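Local coordinates for protein phosphodiesterase (Trypanosoma brucei brucei, PDB 5H2Q) that belongs to the phosphodiesterase family of the HD clan and has an all-helical fold that holds a zinc ion and a magnesium ion, at residues A[79-84]-A[165-170]; A[255-260]-A[288-293]; A[101-106]-A[238-243]. All coordinates share one frame; numbering follows the deposited sequence.

Contact 1 of 3, residues A[79-84]-A[165-170]; sequences RKKYRN and CNLAVE
Lys-81 reaches across to Leu-167 and Glu-170 on helix 159-172, and it makes all of the contact from its own segment. Arg-79 and Lys-80 come first, on helix 68-80. They turn elsewhere, into salt bridges with Glu-12, and Arg-79 also pairs with Asp-45. Next the chain makes a turn, closed by the bond from Tyr-82 N to Arg-79 O at 3.0 Å. Lys-81, inside this turn, faces helix 159-172. Its CG stands anti to the carbonyl carbon (chi1 -62°), and the chain then bends at each later torsion. The bends lay the aliphatic part obliquely over the end of Leu-167. CD of Lys-81 sits 4.0 Å from CD2 of Leu-167 and 4.2 Å from CD1, so it touches both branches. CE and NZ of Lys-81 follow CD2 alone, with NZ 4.1 Å from it. One turn further along the helix, OE2 of Glu-170 lies 4.5 Å from CE of Lys-81. The side chain of Tyr-82 is buried. Its hydroxyl bonds Leu-126 O and Asp-129 N, so it holds the backbone of a zinc ligand. Arg-83 forms a salt bridge with Asp-131. The carboxylate of Glu-170 is near the ammonium without pairing with it: NZ of Lys-81 and OE2 of Glu-170 are 4.8 Å apart. The chemistry is thus mainly methylene against methyl. The opposite charges probably add a mild long-range attraction between partly exposed Lys-81 and exposed Glu-170.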
loop_
_atom_site.group_PDB
_atom_site.type_symbol
_atom_site.label_atom_id
_atom_site.label_comp_id
_atom_site.label_asym_id
_atom_site.label_seq_id
_atom_site.Cartn_x
_atom_site.Cartn_y
_atom_site.Cartn_z
ATOM N N ARG A 79 8.506 2.679 -10.206
ATOM C CA ARG A 79 7.887 1.784 -11.188
ATOM C C ARG A 79 8.856 0.734 -11.708
ATOM O O ARG A 79 8.496 -0.435 -11.780
ATOM C CB ARG A 79 7.340 2.604 -12.355
ATOM C CG ARG A 79 6.488 1.755 -13.290
ATOM C CD ARG A 79 5.843 2.576 -14.380
ATOM N NE ARG A 79 6.846 3.119 -15.292
ATOM C CZ ARG A 79 6.563 3.773 -16.416
ATOM N NH1 ARG A 79 5.301 4.023 -16.747
ATOM N NH2 ARG A 79 7.542 4.204 -17.206
ATOM N N LYS A 80 10.113 1.140 -11.943
ATOM C CA LYS A 80 11.181 0.238 -12.437
ATOM C C LYS A 80 11.456 -0.936 -11.512
ATOM O O LYS A 80 11.911 -1.985 -11.969
ATOM C CB LYS A 80 12.488 1.021 -12.670
ATOM C CG LYS A 80 12.431 1.893 -13.905
ATOM C CD LYS A 80 13.719 2.669 -14.101
ATOM C CE LYS A 80 13.698 3.489 -15.366
ATOM N NZ LYS A 80 13.566 2.641 -16.582
ATOM N N LYS A 81 11.194 -0.761 -10.210
ATOM C CA LYS A 81 11.454 -1.771 -9.182
ATOM C C LYS A 81 10.252 -2.655 -8.868
ATOM O O LYS A 81 10.352 -3.509 -7.975
ATOM C CB LYS A 81 12.017 -1.104 -7.905
ATOM C CG LYS A 81 13.340 -0.405 -8.173
ATOM C CD LYS A 81 14.408 -0.770 -7.176
ATOM C CE LYS A 81 15.766 -0.847 -7.838
ATOM N NZ LYS A 81 16.225 -2.253 -7.985
ATOM N N TYR A 82 9.118 -2.470 -9.597
ATOM C CA TYR A 82 7.959 -3.345 -9.439
ATOM C C TYR A 82 7.976 -4.407 -10.509
ATOM O O TYR A 82 8.353 -4.152 -11.663
ATOM C CB TYR A 82 6.634 -2.577 -9.338
ATOM C CG TYR A 82 6.518 -1.927 -7.964
ATOM C CD1 TYR A 82 6.080 -2.657 -6.863
ATOM C CD2 TYR A 82 6.868 -0.597 -7.769
ATOM C CE1 TYR A 82 6.027 -2.085 -5.592
ATOM C CE2 TYR A 82 6.832 -0.016 -6.503
ATOM C CZ TYR A 82 6.392 -0.761 -5.416
ATOM O OH TYR A 82 6.358 -0.213 -4.147
ATOM N N ARG A 83 7.667 -5.608 -10.110
ATOM C CA ARG A 83 7.790 -6.749 -11.016
ATOM C C ARG A 83 6.462 -7.160 -11.632
ATOM O O ARG A 83 5.404 -6.687 -11.215
ATOM C CB ARG A 83 8.484 -7.903 -10.270
ATOM C CG ARG A 83 9.897 -7.521 -9.869
ATOM C CD ARG A 83 10.562 -8.637 -9.149
ATOM N NE ARG A 83 11.988 -8.384 -8.949
ATOM C CZ ARG A 83 12.966 -8.884 -9.699
ATOM N NH1 ARG A 83 12.688 -9.699 -10.712
ATOM N NH2 ARG A 83 14.227 -8.596 -9.425
ATOM N N ASN A 84 6.528 -8.021 -12.662
ATOM C CA ASN A 84 5.360 -8.520 -13.372
ATOM C C ASN A 84 4.809 -9.745 -12.642
ATOM O O ASN A 84 4.996 -10.898 -13.061
ATOM C CB ASN A 84 5.715 -8.809 -14.852
ATOM C CG ASN A 84 4.573 -9.311 -15.714
ATOM O OD1 ASN A 84 4.780 -9.973 -16.748
ATOM N ND2 ASN A 84 3.345 -9.051 -15.305
ATOM N N CYS A 165 12.303 -1.078 2.524
ATOM C CA CYS A 165 12.957 0.112 3.083
ATOM C C CYS A 165 14.343 0.370 2.441
ATOM O O CYS A 165 14.639 1.516 2.095
ATOM C CB CYS A 165 13.059 0.041 4.603
ATOM S SG CYS A 165 11.466 0.020 5.452
ATOM N N ASN A 166 15.176 -0.686 2.252
ATOM C CA ASN A 166 16.514 -0.512 1.646
ATOM C C ASN A 166 16.424 0.136 0.289
ATOM O O ASN A 166 17.179 1.055 -0.006
ATOM C CB ASN A 166 17.244 -1.871 1.496
ATOM C CG ASN A 166 17.398 -2.609 2.804
ATOM O OD1 ASN A 166 17.409 -2.009 3.871
ATOM N ND2 ASN A 166 17.534 -3.922 2.747
ATOM N N LEU A 167 15.476 -0.336 -0.539
ATOM C CA LEU A 167 15.319 0.171 -1.904
ATOM C C LEU A 167 14.732 1.553 -1.916
ATOM O O LEU A 167 15.124 2.373 -2.761
ATOM C CB LEU A 167 14.481 -0.793 -2.739
ATOM C CG LEU A 167 15.123 -2.164 -3.025
ATOM C CD1 LEU A 167 14.133 -3.054 -3.713
ATOM C CD2 LEU A 167 16.364 -2.058 -3.886
ATOM N N ALA A 168 13.839 1.852 -0.946
ATOM C CA ALA A 168 13.267 3.200 -0.870
ATOM C C ALA A 168 14.389 4.203 -0.618
ATOM O O ALA A 168 14.468 5.237 -1.286
ATOM C CB ALA A 168 12.223 3.286 0.254
ATOM N N VAL A 169 15.251 3.895 0.370
ATOM C CA VAL A 169 16.392 4.747 0.743
ATOM C C VAL A 169 17.337 4.908 -0.458
ATOM O O VAL A 169 17.829 6.023 -0.713
ATOM C CB VAL A 169 17.068 4.199 2.027
ATOM C CG1 VAL A 169 18.393 4.914 2.306
ATOM C CG2 VAL A 169 16.127 4.316 3.235
ATOM N N GLU A 170 17.566 3.819 -1.198
ATOM C CA GLU A 170 18.417 3.864 -2.391
ATOM C C GLU A 170 17.847 4.857 -3.426
ATOM O O GLU A 170 18.586 5.680 -3.968
ATOM C CB GLU A 170 18.532 2.465 -2.994
ATOM C CG GLU A 170 19.443 2.427 -4.208
ATOM C CD GLU A 170 19.809 1.012 -4.599
ATOM O OE1 GLU A 170 21.025 0.713 -4.622
ATOM O OE2 GLU A 170 18.889 0.182 -4.794
#

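Contact 2 of 3, residues A[255-260]-A[288-293]; sequences QWAMAV and MELAKG. With LLI ((4~{a}~{S},8~{a}~{R})-2-cycloheptyl-4-[4-methoxy-3-[2-(2-oxidanylideneimidazolidin-1-yl)ethoxy]phenyl]-4~{a},5,8,8~{a}-tetrahydrophthalazin-1-one), chain E.
Leu-290 reaches over to helix 250-274 with its two methyl branches, and each finds a different partner. The tight side belongs to CD1. It lies 3.8 Å from CB of Ala-257 and 3.7 Å from the carbonyl O of the same residue. The methyl only packs on that oxygen, which accepts a hydrogen bond from the hydroxyl of Thr-261, one turn on. CG of Leu-290 is anti to the backbone N (chi1 -173°), which carries both methyls out toward the other helix. Trp-331 of helix 318-334 packs on Ala-257 and Leu-290 alike. Leu-290 opens helix 290-312, and Glu-289 stands at its N-cap position. The first turn of this helix and residues 255-260, in the first half of helix 250-274, form part of the LLI pocket of the phosphodiesterase fold. Val-260 touches the ligand with both methyls: CG1 is 3.5 Å from O8 of LLI, and CG2 meets the ring carbons C5 and C7. On the other helix, the carbonyl O of Gly-293 comes 3.3 Å from C29 of LLI. Gln-294 and Thr-261 add hydrogen bonds to the ligand. The loose side is at Met-258. Its CG is 4.0 Å from CD2 of Leu-290, and the two side chains cross at about a right angle. Past CG the thioether leads away from Leu-290, on the exposed side of the helix.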
loop_
_atom_site.group_PDB
_atom_site.type_symbol
_atom_site.label_atom_id
_atom_site.label_comp_id
_atom_site.label_asym_id
_atom_site.label_seq_id
_atom_site.Cartn_x
_atom_site.Cartn_y
_atom_site.Cartn_z
ATOM N N GLN A 255 -11.984 -8.279 -8.477
ATOM C CA GLN A 255 -10.792 -8.290 -9.320
ATOM C C GLN A 255 -9.505 -8.338 -8.468
ATOM O O GLN A 255 -8.588 -9.079 -8.808
ATOM C CB GLN A 255 -10.798 -7.146 -10.341
ATOM C CG GLN A 255 -11.823 -7.320 -11.475
ATOM C CD GLN A 255 -11.805 -6.156 -12.445
ATOM O OE1 GLN A 255 -12.653 -5.272 -12.386
ATOM N NE2 GLN A 255 -10.833 -6.128 -13.362
ATOM N N TRP A 256 -9.475 -7.614 -7.314
ATOM C CA TRP A 256 -8.324 -7.679 -6.413
ATOM C C TRP A 256 -8.199 -9.108 -5.829
ATOM O O TRP A 256 -7.095 -9.637 -5.752
ATOM C CB TRP A 256 -8.466 -6.677 -5.263
ATOM C CG TRP A 256 -8.254 -5.240 -5.663
ATOM C CD1 TRP A 256 -9.146 -4.213 -5.536
ATOM C CD2 TRP A 256 -7.085 -4.682 -6.276
ATOM N NE1 TRP A 256 -8.594 -3.046 -6.010
ATOM C CE2 TRP A 256 -7.336 -3.305 -6.482
ATOM C CE3 TRP A 256 -5.844 -5.211 -6.683
ATOM C CZ2 TRP A 256 -6.407 -2.459 -7.091
ATOM C CZ3 TRP A 256 -4.922 -4.365 -7.285
ATOM C CH2 TRP A 256 -5.188 -3.000 -7.443
ATOM N N ALA A 257 -9.337 -9.721 -5.446
ATOM C CA ALA A 257 -9.405 -11.088 -4.906
ATOM C C ALA A 257 -8.879 -12.097 -5.924
ATOM O O ALA A 257 -8.073 -12.957 -5.561
ATOM C CB ALA A 257 -10.827 -11.428 -4.503
ATOM N N MET A 258 -9.233 -11.928 -7.206
ATOM C CA MET A 258 -8.735 -12.803 -8.270
ATOM C C MET A 258 -7.214 -12.713 -8.388
ATOM O O MET A 258 -6.544 -13.747 -8.467
ATOM C CB MET A 258 -9.399 -12.479 -9.616
ATOM C CG MET A 258 -10.879 -12.835 -9.670
ATOM S SD MET A 258 -11.733 -12.023 -11.056
ATOM C CE MET A 258 -10.957 -12.834 -12.451
ATOM N N ALA A 259 -6.670 -11.477 -8.396
ATOM C CA ALA A 259 -5.238 -11.205 -8.521
ATOM C C ALA A 259 -4.448 -11.803 -7.329
ATOM O O ALA A 259 -3.438 -12.491 -7.563
ATOM C CB ALA A 259 -4.999 -9.694 -8.615
ATOM N N VAL A 260 -4.911 -11.562 -6.078
ATOM C CA VAL A 260 -4.231 -12.094 -4.888
ATOM C C VAL A 260 -4.236 -13.637 -4.896
ATOM O O VAL A 260 -3.215 -14.250 -4.580
ATOM C CB VAL A 260 -4.713 -11.504 -3.536
ATOM C CG1 VAL A 260 -6.018 -12.145 -3.047
ATOM C CG2 VAL A 260 -3.626 -11.633 -2.475
ATOM N N MET A 288 -10.395 -24.000 -3.178
ATOM C CA MET A 288 -11.208 -23.242 -2.247
ATOM C C MET A 288 -11.967 -22.174 -3.041
ATOM O O MET A 288 -11.416 -21.572 -3.970
ATOM C CB MET A 288 -10.285 -22.582 -1.202
ATOM C CG MET A 288 -11.005 -21.761 -0.150
ATOM S SD MET A 288 -11.807 -22.772 1.116
ATOM C CE MET A 288 -11.608 -21.703 2.537
ATOM N N GLU A 289 -13.240 -21.963 -2.677
ATOM C CA GLU A 289 -14.104 -20.960 -3.273
ATOM C C GLU A 289 -13.554 -19.568 -2.942
ATOM O O GLU A 289 -13.222 -19.294 -1.782
ATOM C CB GLU A 289 -15.524 -21.095 -2.717
ATOM C CG GLU A 289 -16.426 -21.997 -3.531
ATOM C CD GLU A 289 -17.893 -21.727 -3.272
ATOM O OE1 GLU A 289 -18.497 -22.458 -2.454
ATOM O OE2 GLU A 289 -18.427 -20.755 -3.854
ATOM N N LEU A 290 -13.415 -18.719 -3.968
ATOM C CA LEU A 290 -12.944 -17.335 -3.833
ATOM C C LEU A 290 -13.728 -16.621 -2.712
ATOM O O LEU A 290 -13.127 -15.975 -1.854
ATOM C CB LEU A 290 -13.117 -16.617 -5.189
ATOM C CG LEU A 290 -12.533 -15.192 -5.337
ATOM C CD1 LEU A 290 -11.023 -15.179 -5.151
ATOM C CD2 LEU A 290 -12.859 -14.621 -6.707
ATOM N N ALA A 291 -15.056 -16.843 -2.673
ATOM C CA ALA A 291 -16.019 -16.311 -1.711
ATOM C C ALA A 291 -15.663 -16.676 -0.267
ATOM O O ALA A 291 -15.696 -15.802 0.597
ATOM C CB ALA A 291 -17.419 -16.810 -2.059
ATOM N N LYS A 292 -15.276 -17.952 -0.018
ATOM C CA LYS A 292 -14.849 -18.443 1.303
ATOM C C LYS A 292 -13.574 -17.718 1.771
ATOM O O LYS A 292 -13.479 -17.335 2.943
ATOM C CB LYS A 292 -14.592 -19.966 1.246
ATOM C CG LYS A 292 -15.855 -20.804 1.307
ATOM C CD LYS A 292 -15.603 -22.254 0.928
ATOM C CE LYS A 292 -16.890 -23.044 0.903
ATOM N NZ LYS A 292 -16.755 -24.302 0.124
ATOM N N GLY A 293 -12.616 -17.547 0.854
ATOM C CA GLY A 293 -11.354 -16.868 1.137
ATOM C C GLY A 293 -11.565 -15.428 1.568
ATOM O O GLY A 293 -11.057 -14.999 2.608
HETATM C C2 LLI E . -6.403 -11.052 0.678
HETATM C C3 LLI E . -6.664 -10.003 -0.230
HETATM O O1 LLI E . -7.283 -12.107 0.652
HETATM C C12 LLI E . -2.073 -8.857 2.024
HETATM C C14 LLI E . -0.693 -9.529 2.239
HETATM C C15 LLI E . -0.634 -10.396 3.494
HETATM C C16 LLI E . -2.354 -7.820 3.124
HETATM C C17 LLI E . -1.155 -6.957 3.432
HETATM C C18 LLI E . 0.423 -8.472 2.235
HETATM C C19 LLI E . 0.097 -7.307 3.135
HETATM C C21 LLI E . -2.011 -11.942 4.905
HETATM C C22 LLI E . -2.338 -13.393 4.380
HETATM C C23 LLI E . -3.088 -11.375 5.882
HETATM C C24 LLI E . -2.496 -14.511 5.414
HETATM C C25 LLI E . -3.427 -12.155 7.152
HETATM C C26 LLI E . -4.336 -13.373 6.948
HETATM C C27 LLI E . -3.843 -14.578 6.131
HETATM C C28 LLI E . -7.066 -13.186 1.574
HETATM C C29 LLI E . -8.093 -14.237 1.264
HETATM C C4 LLI E . -5.245 -11.027 1.443
HETATM C C5 LLI E . -5.748 -8.965 -0.366
HETATM C C6 LLI E . -4.331 -9.984 1.308
HETATM C C7 LLI E . -4.592 -8.963 0.397
HETATM O O8 LLI E . -7.848 -10.093 -0.913
HETATM C C9 LLI E . -8.059 -9.195 -2.007
HETATM C C10 LLI E . -3.095 -9.977 2.126
HETATM N N11 LLI E . -2.949 -11.009 2.938
HETATM N N13 LLI E . -1.831 -11.067 3.730
HETATM O O20 LLI E . 0.352 -10.471 4.210
HETATM N N30 LLI E . -7.737 -15.065 0.100
HETATM C C31 LLI E . -6.384 -15.583 -0.117
HETATM C C32 LLI E . -8.471 -15.115 -1.055
HETATM C C33 LLI E . -6.516 -16.319 -1.444
HETATM N N34 LLI E . -7.783 -15.826 -1.961
HETATM O O35 LLI E . -9.585 -14.631 -1.202
#

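Contact 3 of 3, residues A[101-106]-A[238-243]; sequences YTFLYR and MKAGDI. With ZN (zinc ion), chain C; LLI ((4~{a}~{S},8~{a}~{R})-2-cycloheptyl-4-[4-methoxy-3-[2-(2-oxidanylideneimidazolidin-1-yl)ethoxy]phenyl]-4~{a},5,8,8~{a}-tetrahydrophthalazin-1-one), chain E.
Phe-103 of helix 90-105 points its ring at Ala-240 and Gly-241 of helix 227-242. The CB of Phe-103 starts toward that helix but is still well short of it. CG stands anti to the carbonyl carbon (chi1 -63°), which carries the ring forward across the gap. On the ring, CD2 of Phe-103 is the first atom to arrive, 4.1 Å from CB of Ala-240. CE2 of Phe-103 goes deepest, with the same CB of Ala-240 at 3.6 Å. The methyl approaches this ring obliquely. CE2 of Phe-103 also meets the peptide between the two residues: Ala-240 C and Gly-241 N are each 3.7 Å away. Both of these peptide atoms lie at the ring edge, in its plane, so the edge of the ring rests against the helix backbone. At the tip, CZ of Phe-103 is 4.3 Å from Ala-240 O. No hydrogen bond crosses the contact, and all three touching residues are buried. Met-317 also packs on Phe-103, and Phe-305 and Phe-306 of helix 290-312 pack on Ala-240.

Asp-242, which follows Gly-241, turns to another side of the helix and binds the zinc ion through OD1 at 2.2 Å. Its OD2 accepts a hydrogen bond of 2.5 Å from a water that is itself on the zinc. One carboxylate therefore grips both the metal and a metal-bound water. Ile-243 follows and lies against the ligand, with CG2 3.8 Å from C16 of LLI. A second water, His-92, His-128 and Asp-129 complete the zinc site, and His-92 lies on the same helix as Phe-103. This set of histidines and aspartates, drawn from packed helices, is the metal site typical of the HD clan of phosphodiesterases.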
loop_
_atom_site.group_PDB
_atom_site.type_symbol
_atom_site.label_atom_id
_atom_site.label_comp_id
_atom_site.label_asym_id
_atom_site.label_seq_id
_atom_site.Cartn_x
_atom_site.Cartn_y
_atom_site.Cartn_z
ATOM N N TYR A 101 -5.081 8.451 -0.070
ATOM C CA TYR A 101 -5.502 9.816 -0.374
ATOM C C TYR A 101 -7.007 9.994 0.007
ATOM O O TYR A 101 -7.363 10.984 0.656
ATOM C CB TYR A 101 -5.317 10.119 -1.864
ATOM C CG TYR A 101 -5.613 11.570 -2.171
ATOM C CD1 TYR A 101 -6.918 12.004 -2.395
ATOM C CD2 TYR A 101 -4.590 12.510 -2.219
ATOM C CE1 TYR A 101 -7.199 13.351 -2.633
ATOM C CE2 TYR A 101 -4.858 13.860 -2.445
ATOM C CZ TYR A 101 -6.160 14.272 -2.668
ATOM O OH TYR A 101 -6.412 15.596 -2.955
ATOM N N THR A 102 -7.858 9.016 -0.345
ATOM C CA THR A 102 -9.278 9.111 0.022
ATOM C C THR A 102 -9.482 9.073 1.513
ATOM O O THR A 102 -10.393 9.756 1.994
ATOM C CB THR A 102 -10.168 8.085 -0.677
ATOM O OG1 THR A 102 -9.913 6.793 -0.136
ATOM C CG2 THR A 102 -10.019 8.087 -2.219
ATOM N N PHE A 103 -8.695 8.253 2.245
ATOM C CA PHE A 103 -8.843 8.204 3.713
ATOM C C PHE A 103 -8.496 9.538 4.300
ATOM O O PHE A 103 -9.194 10.018 5.169
ATOM C CB PHE A 103 -7.974 7.117 4.342
ATOM C CG PHE A 103 -8.289 5.697 3.929
ATOM C CD1 PHE A 103 -9.530 5.369 3.374
ATOM C CD2 PHE A 103 -7.353 4.683 4.105
ATOM C CE1 PHE A 103 -9.830 4.042 3.016
ATOM C CE2 PHE A 103 -7.657 3.363 3.748
ATOM C CZ PHE A 103 -8.881 3.056 3.193
ATOM N N LEU A 104 -7.423 10.173 3.791
ATOM C CA LEU A 104 -7.025 11.480 4.292
ATOM C C LEU A 104 -8.013 12.576 3.967
ATOM O O LEU A 104 -8.363 13.327 4.877
ATOM C CB LEU A 104 -5.631 11.870 3.718
ATOM C CG LEU A 104 -4.443 11.032 4.182
ATOM C CD1 LEU A 104 -3.175 11.364 3.370
ATOM C CD2 LEU A 104 -4.189 11.230 5.674
ATOM N N TYR A 105 -8.454 12.692 2.698
ATOM C CA TYR A 105 -9.213 13.878 2.243
ATOM C C TYR A 105 -10.707 13.689 1.976
ATOM O O TYR A 105 -11.403 14.681 1.707
ATOM C CB TYR A 105 -8.512 14.488 1.028
ATOM C CG TYR A 105 -7.091 14.900 1.379
ATOM C CD1 TYR A 105 -6.843 15.942 2.276
ATOM C CD2 TYR A 105 -6.003 14.169 0.922
ATOM C CE1 TYR A 105 -5.544 16.277 2.660
ATOM C CE2 TYR A 105 -4.696 14.497 1.294
ATOM C CZ TYR A 105 -4.471 15.558 2.157
ATOM O OH TYR A 105 -3.189 15.893 2.510
ATOM N N ARG A 106 -11.212 12.449 2.064
ATOM C CA ARG A 106 -12.639 12.166 1.962
ATOM C C ARG A 106 -13.055 11.658 3.354
ATOM O O ARG A 106 -14.164 11.942 3.790
ATOM C CB ARG A 106 -12.969 11.133 0.869
ATOM C CG ARG A 106 -12.505 11.508 -0.538
ATOM C CD ARG A 106 -13.354 12.602 -1.135
ATOM N NE ARG A 106 -13.112 12.749 -2.568
ATOM C CZ ARG A 106 -13.858 13.492 -3.372
ATOM N NH1 ARG A 106 -14.907 14.153 -2.894
ATOM N NH2 ARG A 106 -13.566 13.579 -4.665
ATOM N N MET A 238 -1.395 3.367 6.660
ATOM C CA MET A 238 -0.631 2.559 5.692
ATOM C C MET A 238 -1.216 1.140 5.702
ATOM O O MET A 238 -1.512 0.561 4.650
ATOM C CB MET A 238 0.851 2.535 6.123
ATOM C CG MET A 238 1.822 1.967 5.085
ATOM S SD MET A 238 1.741 2.616 3.379
ATOM C CE MET A 238 1.798 4.379 3.638
ATOM N N LYS A 239 -1.409 0.580 6.909
ATOM C CA LYS A 239 -2.019 -0.743 7.022
ATOM C C LYS A 239 -3.413 -0.771 6.385
ATOM O O LYS A 239 -3.730 -1.722 5.688
ATOM C CB LYS A 239 -2.120 -1.128 8.498
ATOM C CG LYS A 239 -0.801 -1.622 9.046
ATOM C CD LYS A 239 -0.952 -2.092 10.516
ATOM C CE LYS A 239 -1.913 -3.258 10.718
ATOM N NZ LYS A 239 -1.733 -4.350 9.717
ATOM N N ALA A 240 -4.260 0.272 6.630
ATOM C CA ALA A 240 -5.603 0.376 6.068
ATOM C C ALA A 240 -5.585 0.387 4.550
ATOM O O ALA A 240 -6.371 -0.315 3.926
ATOM C CB ALA A 240 -6.325 1.608 6.612
ATOM N N GLY A 241 -4.656 1.127 3.945
ATOM C CA GLY A 241 -4.564 1.099 2.495
ATOM C C GLY A 241 -4.188 -0.282 1.994
ATOM O O GLY A 241 -4.761 -0.771 1.025
ATOM N N ASP A 242 -3.273 -0.964 2.714
ATOM C CA ASP A 242 -2.834 -2.310 2.327
ATOM C C ASP A 242 -3.958 -3.337 2.344
ATOM O O ASP A 242 -3.975 -4.225 1.489
ATOM C CB ASP A 242 -1.694 -2.766 3.220
ATOM C CG ASP A 242 -0.442 -3.176 2.483
ATOM O OD1 ASP A 242 -0.504 -3.316 1.224
ATOM O OD2 ASP A 242 0.554 -3.470 3.160
ATOM N N ILE A 243 -4.898 -3.211 3.297
ATOM C CA ILE A 243 -6.007 -4.165 3.390
ATOM C C ILE A 243 -7.344 -3.554 2.923
ATOM O O ILE A 243 -8.418 -4.073 3.254
ATOM C CB ILE A 243 -6.103 -4.840 4.777
ATOM C CG1 ILE A 243 -6.447 -3.835 5.921
ATOM C CG2 ILE A 243 -4.837 -5.654 5.083
ATOM C CD1 ILE A 243 -6.682 -4.593 7.342
HETATM ZN ZN ZN C . 1.140 -3.778 -0.096
HETATM C C2 LLI E . -6.403 -11.052 0.678
HETATM C C3 LLI E . -6.664 -10.003 -0.230
HETATM O O1 LLI E . -7.283 -12.107 0.652
HETATM C C12 LLI E . -2.073 -8.857 2.024
HETATM C C14 LLI E . -0.693 -9.529 2.239
HETATM C C15 LLI E . -0.634 -10.396 3.494
HETATM C C16 LLI E . -2.354 -7.820 3.124
HETATM C C17 LLI E . -1.155 -6.957 3.432
HETATM C C18 LLI E . 0.423 -8.472 2.235
HETATM C C19 LLI E . 0.097 -7.307 3.135
HETATM C C21 LLI E . -2.011 -11.942 4.905
HETATM C C22 LLI E . -2.338 -13.393 4.380
HETATM C C23 LLI E . -3.088 -11.375 5.882
HETATM C C24 LLI E . -2.496 -14.511 5.414
HETATM C C25 LLI E . -3.427 -12.155 7.152
HETATM C C26 LLI E . -4.336 -13.373 6.948
HETATM C C27 LLI E . -3.843 -14.578 6.131
HETATM C C28 LLI E . -7.066 -13.186 1.574
HETATM C C29 LLI E . -8.093 -14.237 1.264
HETATM C C4 LLI E . -5.245 -11.027 1.443
HETATM C C5 LLI E . -5.748 -8.965 -0.366
HETATM C C6 LLI E . -4.331 -9.984 1.308
HETATM C C7 LLI E . -4.592 -8.963 0.397
HETATM O O8 LLI E . -7.848 -10.093 -0.913
HETATM C C9 LLI E . -8.059 -9.195 -2.007
HETATM C C10 LLI E . -3.095 -9.977 2.126
HETATM N N11 LLI E . -2.949 -11.009 2.938
HETATM N N13 LLI E . -1.831 -11.067 3.730
HETATM O O20 LLI E . 0.352 -10.471 4.210
HETATM N N30 LLI E . -7.737 -15.065 0.100
HETATM C C31 LLI E . -6.384 -15.583 -0.117
HETATM C C32 LLI E . -8.471 -15.115 -1.055
HETATM C C33 LLI E . -6.516 -16.319 -1.444
HETATM N N34 LLI E . -7.783 -15.826 -1.961
HETATM O O35 LLI E . -9.585 -14.631 -1.202
HETATM O O HOH W 1 2.274 -4.611 1.702
HETATM O O HOH W 2 0.330 -5.808 0.075
#

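Contacts 2 and 3 each join two helices, and contact 1 joins the turn after helix 68-80 to helix 159-172. Contacts 1 and 3 interleave along the sequence, since 101-106 falls between 79-84 and 165-170. Contact 2 follows contact 3 in series. Helices 68-80 and 90-105 are consecutive, as are helices 227-242 and 250-274. Centres are about 21 Å apart for contacts 1 and 3, about 22 Å for 2 and 3, and about 27 Å for 1 and 2. LLI touches both contact 2 and contact 3. Helices far apart in sequence thus build the metal site and ligand pocket. The Leu-167 side chain of contact 1 is about 14 Å from the zinc ion.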